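Local atomic coordinates of Alpha/beta hydrolase (Streptomyces albidoflavus, PDB entry 6KSU), a protein that probably cyclises non-ribosomal peptides by macrolactamization, joining ends of opposite chirality, as a stand-alone enzyme of the penicillin-binding protein (serine beta-lactamase) type. Residues 85-90 / 310-315; 129-134 / 179-184; 136-141 / 173-178; 143-148 / 246-251; 163-168 / 465-470. One frame throughout, in Å; residues are numbered along the deposited sequence.

Contact 1: residues 85-90 / 310-315; sequences TKFLTA and LGLMRH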
# COMPACT_ATOMS: atom_id res chain seq x y z
N THR A 85 3.72 4.14 -3.43
CA THR A 85 4.37 5.41 -3.11
C THR A 85 4.82 5.49 -1.64
O THR A 85 5.80 6.18 -1.32
CB THR A 85 3.40 6.57 -3.42
OG1 THR A 85 3.03 6.54 -4.82
CG2 THR A 85 4.05 7.93 -3.11
N LYS A 86 4.11 4.81 -0.74
CA LYS A 86 4.41 4.91 0.69
C LYS A 86 5.79 4.36 1.01
O LYS A 86 6.43 4.77 1.99
CB LYS A 86 3.34 4.15 1.50
CG LYS A 86 2.02 4.85 1.50
CD LYS A 86 0.94 3.98 2.12
CE LYS A 86 -0.31 4.80 2.28
NZ LYS A 86 -1.06 4.90 0.99
N PHE A 87 6.27 3.41 0.21
CA PHE A 87 7.61 2.89 0.44
C PHE A 87 8.67 3.94 0.12
O PHE A 87 9.69 4.02 0.81
CB PHE A 87 7.78 1.61 -0.38
CG PHE A 87 9.19 1.07 -0.44
CD1 PHE A 87 9.76 0.45 0.65
CD2 PHE A 87 9.89 1.10 -1.64
CE1 PHE A 87 11.05 -0.08 0.58
CE2 PHE A 87 11.18 0.58 -1.71
CZ PHE A 87 11.76 -0.01 -0.59
N LEU A 88 8.42 4.81 -0.84
CA LEU A 88 9.42 5.84 -1.15
C LEU A 88 9.31 7.00 -0.18
O LEU A 88 10.33 7.55 0.26
CB LEU A 88 9.24 6.29 -2.60
CG LEU A 88 9.52 5.00 -3.37
CD1 LEU A 88 8.30 4.55 -4.16
CD2 LEU A 88 10.73 5.14 -4.23
N THR A 89 8.08 7.36 0.19
CA THR A 89 7.87 8.34 1.24
C THR A 89 8.52 7.88 2.54
O THR A 89 9.18 8.67 3.23
CB THR A 89 6.37 8.57 1.43
OG1 THR A 89 5.91 9.39 0.36
CG2 THR A 89 6.09 9.28 2.79
N ALA A 90 8.33 6.60 2.90
CA ALA A 90 8.99 6.07 4.08
C ALA A 90 10.50 6.16 3.92
O ALA A 90 11.21 6.52 4.86
CB ALA A 90 8.59 4.62 4.32
N LEU A 310 8.07 0.07 8.93
CA LEU A 310 8.03 1.47 8.53
C LEU A 310 8.00 1.50 7.00
O LEU A 310 9.04 1.47 6.35
CB LEU A 310 9.22 2.23 9.11
CG LEU A 310 9.52 1.95 10.59
CD1 LEU A 310 10.76 2.73 11.06
CD2 LEU A 310 8.32 2.28 11.46
N GLY A 311 6.80 1.55 6.44
CA GLY A 311 6.64 1.63 5.00
C GLY A 311 6.79 0.32 4.25
O GLY A 311 6.74 0.33 3.02
N LEU A 312 7.01 -0.79 4.95
CA LEU A 312 6.96 -2.12 4.38
C LEU A 312 6.00 -2.99 5.19
O LEU A 312 5.96 -2.88 6.42
CB LEU A 312 8.33 -2.76 4.36
CG LEU A 312 9.36 -2.20 3.38
CD1 LEU A 312 10.75 -2.49 3.92
CD2 LEU A 312 9.18 -2.81 1.98
N MET A 313 5.25 -3.84 4.51
CA MET A 313 4.51 -4.93 5.13
C MET A 313 5.29 -6.24 4.99
O MET A 313 6.19 -6.37 4.15
CB MET A 313 3.11 -5.08 4.50
CG MET A 313 3.11 -5.85 3.15
SD MET A 313 1.55 -5.69 2.26
CE MET A 313 1.92 -6.49 0.71
N ARG A 314 4.91 -7.24 5.80
CA ARG A 314 5.52 -8.56 5.81
C ARG A 314 4.49 -9.63 5.46
O ARG A 314 3.39 -9.64 6.04
CB ARG A 314 6.13 -8.85 7.18
CG ARG A 314 6.67 -10.25 7.34
CD ARG A 314 7.44 -10.39 8.63
NE ARG A 314 6.58 -10.26 9.81
CZ ARG A 314 5.81 -11.23 10.28
NH1 ARG A 314 5.77 -12.41 9.67
NH2 ARG A 314 5.06 -11.01 11.35
N HIS A 315 4.84 -10.52 4.53
CA HIS A 315 4.08 -11.73 4.24
C HIS A 315 4.99 -12.92 4.53
O HIS A 315 6.10 -13.00 4.00
CB HIS A 315 3.62 -11.76 2.77
CG HIS A 315 2.50 -10.81 2.47
ND1 HIS A 315 1.94 -10.69 1.22
CD2 HIS A 315 1.84 -9.92 3.26
CE1 HIS A 315 0.99 -9.77 1.25
NE2 HIS A 315 0.91 -9.30 2.48

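Contact 2: residues 129-134 / 179-184; sequences RQLLSH and YCLLGA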
# COMPACT_ATOMS: atom_id res chain seq x y z
N ARG A 129 7.06 7.53 13.90
CA ARG A 129 7.14 6.07 13.90
C ARG A 129 5.77 5.42 13.78
O ARG A 129 5.60 4.41 13.07
CB ARG A 129 7.85 5.56 15.15
CG ARG A 129 8.21 4.07 15.08
CD ARG A 129 8.54 3.49 16.45
NE ARG A 129 9.70 4.16 17.04
CZ ARG A 129 10.95 4.04 16.59
NH1 ARG A 129 11.23 3.27 15.54
NH2 ARG A 129 11.94 4.69 17.20
N GLN A 130 4.77 5.96 14.49
CA GLN A 130 3.42 5.42 14.39
C GLN A 130 2.80 5.70 13.03
O GLN A 130 2.03 4.88 12.53
CB GLN A 130 2.52 6.00 15.48
CG GLN A 130 2.97 5.66 16.90
CD GLN A 130 2.31 6.54 17.95
OE1 GLN A 130 1.87 7.64 17.65
NE2 GLN A 130 2.25 6.05 19.18
N LEU A 131 3.07 6.88 12.46
CA LEU A 131 2.55 7.18 11.13
C LEU A 131 3.08 6.18 10.11
O LEU A 131 2.30 5.54 9.39
CB LEU A 131 2.90 8.61 10.73
CG LEU A 131 2.22 9.77 11.48
CD1 LEU A 131 2.76 11.08 10.94
CD2 LEU A 131 0.73 9.74 11.34
N LEU A 132 4.39 5.97 10.10
CA LEU A 132 5.01 5.03 9.16
C LEU A 132 4.34 3.66 9.20
O LEU A 132 4.23 2.98 8.17
CB LEU A 132 6.51 4.87 9.47
CG LEU A 132 7.58 5.78 8.83
CD1 LEU A 132 7.55 5.75 7.30
CD2 LEU A 132 7.52 7.19 9.26
N SER A 133 3.90 3.25 10.39
CA SER A 133 3.46 1.89 10.65
C SER A 133 1.95 1.77 10.67
O SER A 133 1.42 0.69 10.95
CB SER A 133 4.05 1.39 11.97
OG SER A 133 3.69 2.23 13.06
N HIS A 134 1.24 2.87 10.41
CA HIS A 134 -0.21 2.91 10.45
C HIS A 134 -0.74 2.58 11.85
O HIS A 134 -1.80 1.96 12.01
CB HIS A 134 -0.82 1.97 9.40
CG HIS A 134 -0.42 2.30 7.99
ND1 HIS A 134 -1.01 3.31 7.26
CD2 HIS A 134 0.53 1.75 7.19
CE1 HIS A 134 -0.44 3.38 6.07
NE2 HIS A 134 0.49 2.44 6.00
N TYR A 179 -0.00 9.05 5.85
CA TYR A 179 1.18 9.33 5.06
C TYR A 179 1.15 10.72 4.47
O TYR A 179 2.20 11.34 4.31
CB TYR A 179 1.35 8.26 3.99
CG TYR A 179 2.25 7.14 4.48
CD1 TYR A 179 3.53 6.95 3.94
CD2 TYR A 179 1.84 6.28 5.50
CE1 TYR A 179 4.35 5.94 4.39
CE2 TYR A 179 2.67 5.25 5.96
CZ TYR A 179 3.92 5.09 5.39
OH TYR A 179 4.75 4.09 5.82
N CYS A 180 -0.05 11.27 4.22
CA CYS A 180 -0.11 12.66 3.81
C CYS A 180 0.42 13.57 4.91
O CYS A 180 1.05 14.60 4.63
CB CYS A 180 -1.54 13.02 3.43
SG CYS A 180 -2.15 12.03 2.03
N LEU A 181 0.19 13.20 6.17
CA LEU A 181 0.83 13.92 7.28
C LEU A 181 2.34 13.74 7.25
O LEU A 181 3.07 14.65 7.66
CB LEU A 181 0.28 13.44 8.62
CG LEU A 181 -1.11 13.92 9.00
CD1 LEU A 181 -1.62 13.16 10.22
CD2 LEU A 181 -1.08 15.42 9.25
N LEU A 182 2.83 12.59 6.78
CA LEU A 182 4.27 12.45 6.65
C LEU A 182 4.82 13.44 5.62
O LEU A 182 5.96 13.90 5.76
CB LEU A 182 4.61 11.00 6.29
CG LEU A 182 4.56 10.02 7.47
CD1 LEU A 182 4.63 8.55 7.02
CD2 LEU A 182 5.68 10.34 8.47
N GLY A 183 4.02 13.79 4.61
CA GLY A 183 4.42 14.85 3.70
C GLY A 183 4.56 16.19 4.40
O GLY A 183 5.50 16.95 4.14
N ALA A 184 3.63 16.51 5.29
CA ALA A 184 3.77 17.74 6.06
C ALA A 184 5.00 17.69 6.96
O ALA A 184 5.74 18.67 7.08
CB ALA A 184 2.49 17.99 6.87
O HOH W 1 2.88 1.71 4.40

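Contact 3: residues 136-141 / 173-178; sequences AGVVDS and SYSNTG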
# COMPACT_ATOMS: atom_id res chain seq x y z
N ALA A 136 -1.09 5.10 14.25
CA ALA A 136 -1.29 6.38 14.90
C ALA A 136 -2.75 6.68 15.19
O ALA A 136 -3.05 7.70 15.82
CB ALA A 136 -0.69 7.51 14.07
N GLY A 137 -3.67 5.83 14.74
CA GLY A 137 -5.07 6.10 14.98
C GLY A 137 -5.67 7.14 14.06
O GLY A 137 -6.78 7.62 14.33
N VAL A 138 -4.98 7.49 12.98
CA VAL A 138 -5.54 8.39 11.98
C VAL A 138 -6.53 7.62 11.11
O VAL A 138 -6.30 6.46 10.74
CB VAL A 138 -4.41 9.01 11.13
CG1 VAL A 138 -4.89 10.29 10.47
CG2 VAL A 138 -3.17 9.29 12.00
N VAL A 139 -7.65 8.27 10.78
CA VAL A 139 -8.61 7.71 9.84
C VAL A 139 -7.96 7.54 8.46
O VAL A 139 -6.89 8.10 8.19
CB VAL A 139 -9.87 8.59 9.74
CG1 VAL A 139 -10.62 8.62 11.08
CG2 VAL A 139 -9.50 9.99 9.32
N ASP A 140 -8.61 6.80 7.58
CA ASP A 140 -8.00 6.49 6.29
C ASP A 140 -8.07 7.67 5.33
O ASP A 140 -7.04 8.10 4.80
CB ASP A 140 -8.66 5.23 5.70
CG ASP A 140 -8.07 4.84 4.34
OD1 ASP A 140 -6.95 5.29 3.99
OD2 ASP A 140 -8.74 4.07 3.61
N SER A 141 -9.25 8.26 5.14
CA SER A 141 -9.46 9.31 4.15
C SER A 141 -10.14 10.52 4.78
O SER A 141 -11.11 10.37 5.52
CB SER A 141 -10.32 8.81 2.99
OG SER A 141 -9.85 7.55 2.55
N SER A 173 -4.18 0.46 11.77
CA SER A 173 -5.25 0.82 10.84
C SER A 173 -4.63 1.55 9.65
O SER A 173 -4.03 2.62 9.82
CB SER A 173 -6.33 1.68 11.51
OG SER A 173 -7.39 1.94 10.60
N TYR A 174 -4.80 1.00 8.45
CA TYR A 174 -4.18 1.58 7.27
C TYR A 174 -4.74 2.97 7.02
O TYR A 174 -5.94 3.21 7.15
CB TYR A 174 -4.43 0.67 6.07
CG TYR A 174 -3.62 0.98 4.84
CD1 TYR A 174 -2.52 0.19 4.49
CD2 TYR A 174 -3.95 2.04 4.01
CE1 TYR A 174 -1.77 0.45 3.33
CE2 TYR A 174 -3.20 2.31 2.83
CZ TYR A 174 -2.12 1.51 2.51
OH TYR A 174 -1.39 1.76 1.37
N SER A 175 -3.86 3.90 6.65
CA SER A 175 -4.24 5.31 6.59
C SER A 175 -3.44 6.02 5.50
O SER A 175 -2.23 6.20 5.64
CB SER A 175 -4.04 5.98 7.96
OG SER A 175 -4.26 7.37 7.90
N ASN A 176 -4.10 6.38 4.41
CA ASN A 176 -3.48 7.27 3.43
C ASN A 176 -3.19 8.62 4.04
O ASN A 176 -2.16 9.25 3.76
CB ASN A 176 -4.41 7.41 2.21
CG ASN A 176 -4.50 6.14 1.39
OD1 ASN A 176 -3.49 5.56 1.03
ND2 ASN A 176 -5.72 5.69 1.12
N THR A 177 -4.12 9.10 4.87
CA THR A 177 -3.96 10.40 5.52
C THR A 177 -2.76 10.41 6.44
O THR A 177 -2.06 11.43 6.55
CB THR A 177 -5.24 10.71 6.30
OG1 THR A 177 -6.36 10.56 5.41
CG2 THR A 177 -5.21 12.12 6.87
N GLY A 178 -2.49 9.29 7.11
CA GLY A 178 -1.28 9.22 7.91
C GLY A 178 -0.04 9.52 7.10
O GLY A 178 0.88 10.21 7.57
O HOH W 2 -4.44 4.68 11.51
O HOH W 3 -7.32 4.25 9.39
O HOH W 4 -7.65 7.72 0.71

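Contact 4: residues 143-148 / 246-251; sequences EYDEMR and MASLSL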
# COMPACT_ATOMS: atom_id res chain seq x y z
N GLU A 143 -11.48 14.47 3.43
CA GLU A 143 -11.68 15.47 2.38
C GLU A 143 -10.70 16.62 2.53
O GLU A 143 -10.76 17.38 3.50
CB GLU A 143 -13.11 16.02 2.41
CG GLU A 143 -13.54 16.91 1.22
CD GLU A 143 -12.97 18.35 1.22
OE1 GLU A 143 -13.58 19.27 1.83
OE2 GLU A 143 -11.93 18.58 0.55
N TYR A 144 -9.77 16.74 1.59
CA TYR A 144 -9.05 17.99 1.44
C TYR A 144 -8.84 18.27 -0.04
O TYR A 144 -7.73 18.54 -0.50
CB TYR A 144 -7.74 18.02 2.21
CG TYR A 144 -7.31 19.45 2.42
CD1 TYR A 144 -8.19 20.37 2.98
CD2 TYR A 144 -6.07 19.90 1.99
CE1 TYR A 144 -7.84 21.69 3.14
CE2 TYR A 144 -5.71 21.23 2.15
CZ TYR A 144 -6.60 22.12 2.73
OH TYR A 144 -6.25 23.44 2.89
N ASP A 145 -9.93 18.22 -0.80
CA ASP A 145 -9.91 18.68 -2.18
C ASP A 145 -9.70 20.18 -2.27
O ASP A 145 -9.63 20.73 -3.38
CB ASP A 145 -11.20 18.27 -2.88
CG ASP A 145 -11.33 16.77 -2.99
OD1 ASP A 145 -10.30 16.10 -3.21
OD2 ASP A 145 -12.47 16.25 -2.86
N GLU A 146 -9.56 20.83 -1.13
CA GLU A 146 -9.30 22.25 -1.01
C GLU A 146 -7.80 22.59 -1.14
O GLU A 146 -7.46 23.78 -1.18
CB GLU A 146 -9.90 22.73 0.32
CG GLU A 146 -11.46 22.94 0.28
CD GLU A 146 -12.31 21.91 1.08
OE1 GLU A 146 -11.86 21.37 2.10
OE2 GLU A 146 -13.48 21.66 0.68
N MET A 147 -6.92 21.59 -1.26
CA MET A 147 -5.48 21.82 -1.40
C MET A 147 -5.12 22.19 -2.83
O MET A 147 -5.52 21.50 -3.77
CB MET A 147 -4.68 20.58 -1.00
CG MET A 147 -3.16 20.69 -1.23
SD MET A 147 -2.20 19.33 -0.49
CE MET A 147 -0.57 19.60 -1.21
N ARG A 148 -4.30 23.21 -2.99
CA ARG A 148 -3.97 23.58 -4.36
C ARG A 148 -2.48 23.69 -4.64
O ARG A 148 -2.04 23.32 -5.73
CB ARG A 148 -4.66 24.90 -4.72
CG ARG A 148 -5.84 24.72 -5.65
CD ARG A 148 -6.76 25.92 -5.64
NE ARG A 148 -8.09 25.58 -6.15
CZ ARG A 148 -9.14 25.35 -5.38
NH1 ARG A 148 -9.03 25.41 -4.05
NH2 ARG A 148 -10.31 25.05 -5.93
N MET A 246 -9.89 9.76 -11.22
CA MET A 246 -9.79 11.00 -10.45
C MET A 246 -8.97 10.69 -9.21
O MET A 246 -9.31 9.77 -8.45
CB MET A 246 -11.17 11.55 -10.09
CG MET A 246 -11.61 12.77 -10.92
SD MET A 246 -13.40 13.07 -10.83
CE MET A 246 -13.52 14.74 -11.48
N ALA A 247 -7.87 11.41 -9.03
CA ALA A 247 -7.01 11.25 -7.87
C ALA A 247 -6.75 12.63 -7.30
O ALA A 247 -6.18 13.49 -7.98
CB ALA A 247 -5.70 10.54 -8.24
N SER A 248 -7.20 12.86 -6.07
CA SER A 248 -7.06 14.17 -5.48
C SER A 248 -5.59 14.52 -5.29
O SER A 248 -4.74 13.65 -5.08
CB SER A 248 -7.81 14.24 -4.14
OG SER A 248 -6.97 13.90 -3.06
N LEU A 249 -5.30 15.82 -5.39
CA LEU A 249 -3.93 16.31 -5.25
C LEU A 249 -3.34 15.94 -3.89
O LEU A 249 -2.17 15.55 -3.79
CB LEU A 249 -3.91 17.82 -5.45
CG LEU A 249 -2.53 18.43 -5.21
CD1 LEU A 249 -1.59 18.02 -6.36
CD2 LEU A 249 -2.58 19.95 -5.03
N SER A 250 -4.14 16.06 -2.82
CA SER A 250 -3.65 15.84 -1.46
C SER A 250 -3.19 14.42 -1.20
O SER A 250 -2.50 14.19 -0.20
CB SER A 250 -4.75 16.21 -0.47
OG SER A 250 -5.96 15.59 -0.84
N LEU A 251 -3.53 13.45 -2.05
CA LEU A 251 -3.08 12.08 -1.81
C LEU A 251 -1.62 11.84 -2.18
O LEU A 251 -1.11 10.74 -1.93
CB LEU A 251 -3.99 11.10 -2.56
CG LEU A 251 -5.33 10.88 -1.85
CD1 LEU A 251 -6.51 10.65 -2.81
CD2 LEU A 251 -5.22 9.75 -0.82
O HOH W 5 -6.17 18.03 -2.89

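Contact 5: residues 163-168 / 465-470; sequences PALFPP and GRAMHR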
# COMPACT_ATOMS: atom_id res chain seq x y z
N PRO A 163 -11.81 13.51 14.49
CA PRO A 163 -11.65 12.59 15.62
C PRO A 163 -10.72 11.44 15.27
O PRO A 163 -10.80 10.86 14.19
CB PRO A 163 -13.08 12.10 15.88
CG PRO A 163 -13.83 12.38 14.63
CD PRO A 163 -13.20 13.60 14.02
N ALA A 164 -9.81 11.13 16.19
CA ALA A 164 -8.94 9.99 16.01
C ALA A 164 -9.73 8.69 16.11
O ALA A 164 -10.90 8.66 16.53
CB ALA A 164 -7.82 10.01 17.06
N LEU A 165 -9.07 7.60 15.75
CA LEU A 165 -9.72 6.29 15.71
C LEU A 165 -9.69 5.62 17.08
O LEU A 165 -10.62 4.89 17.44
CB LEU A 165 -9.02 5.43 14.66
CG LEU A 165 -9.73 4.50 13.71
CD1 LEU A 165 -11.10 5.04 13.35
CD2 LEU A 165 -8.87 4.40 12.46
N PHE A 166 -8.63 5.87 17.84
CA PHE A 166 -8.29 5.33 19.16
C PHE A 166 -6.98 6.03 19.52
O PHE A 166 -6.45 6.76 18.67
CB PHE A 166 -8.15 3.81 19.14
CG PHE A 166 -7.41 3.28 17.96
CD1 PHE A 166 -6.04 3.45 17.84
CD2 PHE A 166 -8.09 2.59 16.96
CE1 PHE A 166 -5.35 2.97 16.75
CE2 PHE A 166 -7.41 2.09 15.85
CZ PHE A 166 -6.04 2.28 15.73
N PRO A 167 -6.44 5.87 20.73
CA PRO A 167 -5.20 6.59 21.06
C PRO A 167 -4.01 6.03 20.31
O PRO A 167 -3.96 4.82 20.01
CB PRO A 167 -5.06 6.37 22.58
CG PRO A 167 -6.48 6.09 23.02
CD PRO A 167 -7.03 5.26 21.93
N PRO A 168 -3.02 6.85 19.99
CA PRO A 168 -1.92 6.41 19.13
C PRO A 168 -1.19 5.19 19.69
O PRO A 168 -0.70 5.21 20.82
CB PRO A 168 -1.00 7.63 19.07
CG PRO A 168 -1.90 8.81 19.37
CD PRO A 168 -2.97 8.30 20.30
N GLY A 465 -7.29 -4.67 6.85
CA GLY A 465 -6.30 -3.82 7.49
C GLY A 465 -6.79 -2.46 7.95
O GLY A 465 -5.98 -1.66 8.42
N ARG A 466 -8.08 -2.15 7.84
CA ARG A 466 -8.61 -0.93 8.44
C ARG A 466 -9.30 -1.26 9.76
O ARG A 466 -9.85 -2.35 9.93
CB ARG A 466 -9.61 -0.23 7.51
CG ARG A 466 -8.95 0.77 6.56
CD ARG A 466 -8.36 0.06 5.35
NE ARG A 466 -8.08 0.97 4.24
CZ ARG A 466 -7.40 0.62 3.15
NH1 ARG A 466 -6.95 -0.63 3.05
NH2 ARG A 466 -7.16 1.52 2.18
N ALA A 467 -9.25 -0.30 10.70
CA ALA A 467 -10.03 -0.34 11.92
C ALA A 467 -11.25 0.56 11.76
O ALA A 467 -11.24 1.53 11.00
CB ALA A 467 -9.22 0.12 13.15
N MET A 468 -12.31 0.22 12.47
CA MET A 468 -13.50 1.06 12.54
C MET A 468 -13.86 1.22 14.00
O MET A 468 -13.98 0.22 14.71
CB MET A 468 -14.64 0.44 11.73
CG MET A 468 -14.17 -0.04 10.36
SD MET A 468 -15.37 -0.06 9.03
CE MET A 468 -16.28 1.44 9.28
N HIS A 469 -14.06 2.46 14.43
CA HIS A 469 -14.30 2.77 15.83
C HIS A 469 -15.78 2.62 16.20
O HIS A 469 -16.64 3.28 15.63
CB HIS A 469 -13.84 4.20 16.11
CG HIS A 469 -13.79 4.53 17.57
ND1 HIS A 469 -13.74 5.83 18.04
CD2 HIS A 469 -13.78 3.73 18.66
CE1 HIS A 469 -13.69 5.81 19.36
NE2 HIS A 469 -13.71 4.56 19.76
N ARG A 470 -16.06 1.78 17.20
CA ARG A 470 -17.42 1.71 17.76
C ARG A 470 -17.82 3.05 18.35
O ARG A 470 -17.16 3.58 19.25
CB ARG A 470 -17.50 0.62 18.83
CG ARG A 470 -18.89 0.33 19.34
CD ARG A 470 -18.88 -0.95 20.15
NE ARG A 470 -20.21 -1.38 20.60
CZ ARG A 470 -20.41 -2.30 21.53
NH1 ARG A 470 -19.38 -2.88 22.14
NH2 ARG A 470 -21.65 -2.66 21.86

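Contact 1: residues 85-90 / 310-315
F87 leaves helix 85-98 beside the carbonyl of G311 and reaches L312 with CD1 and CE1 of its ring. Its CB is the first atom to meet the loop, 3.8 Å from G311 O, and the same carbonyl oxygen lies near the plane of the ring at its edge. With CG swung opposite the backbone N (chi1 170°), the ring extends past the glycine. L312 CD2 then lies equally close to CD1 and CE1, 3.6 Å from each, and the two side chains cross obliquely. Beyond the two segments the ring continues onto L336 and I338 of strand 332-339, M292 and the ring of H271. F87 thus fills the interface between the antiparallel sheet and the helix that carries K86, the lysine of a probable SxxK motif of the serine beta-lactamase fold. The NZ of K86 turns away from this contact, to N176 OD1 and A254 O. One turn after K86, A90 presents only a methyl, and its CB sits 3.6 Å from G311 CA and 3.8 Å from L310 O. G311, at positive phi (80°), brings its CA directly against this methyl. No hydrogen bond links the two segments; L310 packs on R129 and L132.

Contact 2: residues 129-134 / 179-184
L132 O takes the hydroxyl proton of Y179, with OH 2.7 Å from the carbonyl oxygen. The donor lies in the carbonyl plane on a lone pair, at a C=O...O angle of 119°. The phenol reaches this oxygen from the first turns of helix 176-189 and crosses the L132 side chain at about a right angle, with L132 CD1 3.6 Å from OH. A water weakly donates to the same hydroxyl and also lies 3.0 Å from H134 NE2, in the plane and at the edge of the imidazole. H134 brings its ring close to the phenol: the planes are only 25° apart, but the rings are slid so far that they barely overlap, and CE1 and NE2 meet Y179 CE2. Positive phi at H134 marks a Schellman motif that ends helix 128-132 and turns the chain toward S173; Y174 stacks on the H134 ring and W308 meets it edge-to-face. Leucines of the two helices make the apolar half. L131 and L182 run antiparallel, side by side, CD1 of the first 3.9 Å from CD2 of the second. L132 CD2 reaches the same L182 methyl at 3.7 Å. The other branch of L182, CD1, rests over the centre of one face of the Y179 ring, 3.5 Å above its plane. On helix 85-98, L132 also touches A90 and V93, and Y179 touches K86 and T89.

Contact 3: residues 136-141 / 173-178
The start of helix 176-189, with the Y174-S175-N176 triplet that probably serves as the (S/Y)xN motif beside the SxxK lysine, is tied here to the loop V138-D140. S175 is the N-cap: its OG accepts from G178 N at 2.7 Å. OG also donates to V139 O, 2.7 Å away, from well above the carbonyl plane. D140 binds the next two residues and so fixes the first turn of the helix. Its carboxylate extends with CG opposite the backbone N (chi1 180°), which carries OD1 to N176 N at 3.1 Å; the bond is almost straight (178°) and meets OD1 nearly along its C-O axis. D140 O is gripped twice, by T177 OG1 at 2.6 Å and by T177 N at 3.1 Å, both from the same face of its plane. The methyl of T177 turns instead to V138, its CG2 4.1 Å from V138 CG1. Two waters link V138 O to the other segment, one to S173 O, the other to S173 OG and Y174 O. N176 lies alongside D140, but its OD1 accepts from K86 NZ and its ND2 donates to a water shared with S141 OG. The other oxygen of D140, OD2, forms a salt bridge with R466 of the C-terminal barrel. The carboxylate thus stands at the amino end of a helix, next to a guanidinium group, a setting likely to favour its ionised form.

Contact 4: residues 143-148 / 246-251
M147 and L249 make the apolar part of this contact. The thioether chain of M147 runs out extended, with CG opposite the backbone N (chi1 175°), and crosses the leucine at about a right angle; its CG lies 3.9 Å from L249 CD2. Further along, SD passes 3.9 Å from S250 CA and touches CB of the same serine. L249 CD2 also fits against the backbone, 3.6 Å from M147 O and 3.5 Å from R148 O, so a single methyl meets one side chain and two carbonyl oxygens. W195 of helix 194-206 packs on both M147 and L249 and extends this apolar patch. The residues Y144 to M147 form a type I beta turn, closed by M147 N donating to Y144 O, in the loop between helices 128-132 and 153-160. Facing it is the short 3-10 segment 249-251 that leads into helix 252-255. The Y144 ring folds back over its own turn, with M147 N 3.6 Å above one face, offset toward the rim. One water bridges the two segments, donating to Y144 O at 2.9 Å and accepting from S250 N at 2.8 Å. S250 OG and S248 OG are hydrogen-bonded to each other within their own segment. D145 meets the other side by van der Waals contact, its OD1 on S248 CB, at the exposed end of the contact. At the buried end S250 O accepts from the hydroxyl of Y152, whose side chain also lies on M147.

Contact 5: residues 163-168 / 465-470
With chi1 near -169°, H469 turns its imidazole opposite the backbone N and out from strand 466-470, so that one face of the ring meets the carbonyl of L165. L165 O lies 3.2 Å above the ring plane, offset toward the rim and closest to H469 CG. The same oxygen is 3.3 Å from H469 ND1, but the angle is poor, so the carbonyl oxygen rests on the ring face without a hydrogen bond to it. The L165 side chain runs alongside H469, the other way, and reaches back along the strand: CD1 packs 4.0 Å from H469 CB, and CD2 lies 4.0 Å from A467 O. A chi1 of 43° sets the F166 ring between its backbone N and carbonyl carbon. From there the ring presents its edge to A467 CB, in plane and 3.8 Å from CE2. A467 is thus met by both L165 CD2 and F166 CE2. Strand 466-470 is the last of the antiparallel C-terminal barrel, flanked by strands 394-398 and 458-463; L165 also touches N398 of the first, F166 and A467 share L460 of the second, and L165 N bonds back to G137 in the loop following helix 128-132.

In the fold
Contacts 1, 2 and 3 lie in the buried interior of the beta-lactamase-like domain and meet around K86: contact 1 packs its helix on the loop leading into strand 313-315, contact 2 sets Y179 beside it, and contact 3 supplies N176 and Y174. Contacts 2 and 3 share helix 176-189, yet leucines and one phenol bond carry the former while capping hydrogen bonds and waters carry the latter. Contact 1 has no hydrogen bond across it. Contact 4, more open to solvent, relies on a water and a methionine. Contact 5 is largely buried but lies farther out, where the C-terminal barrel joins the domain; its centre is about 8 Å from that of contact 3.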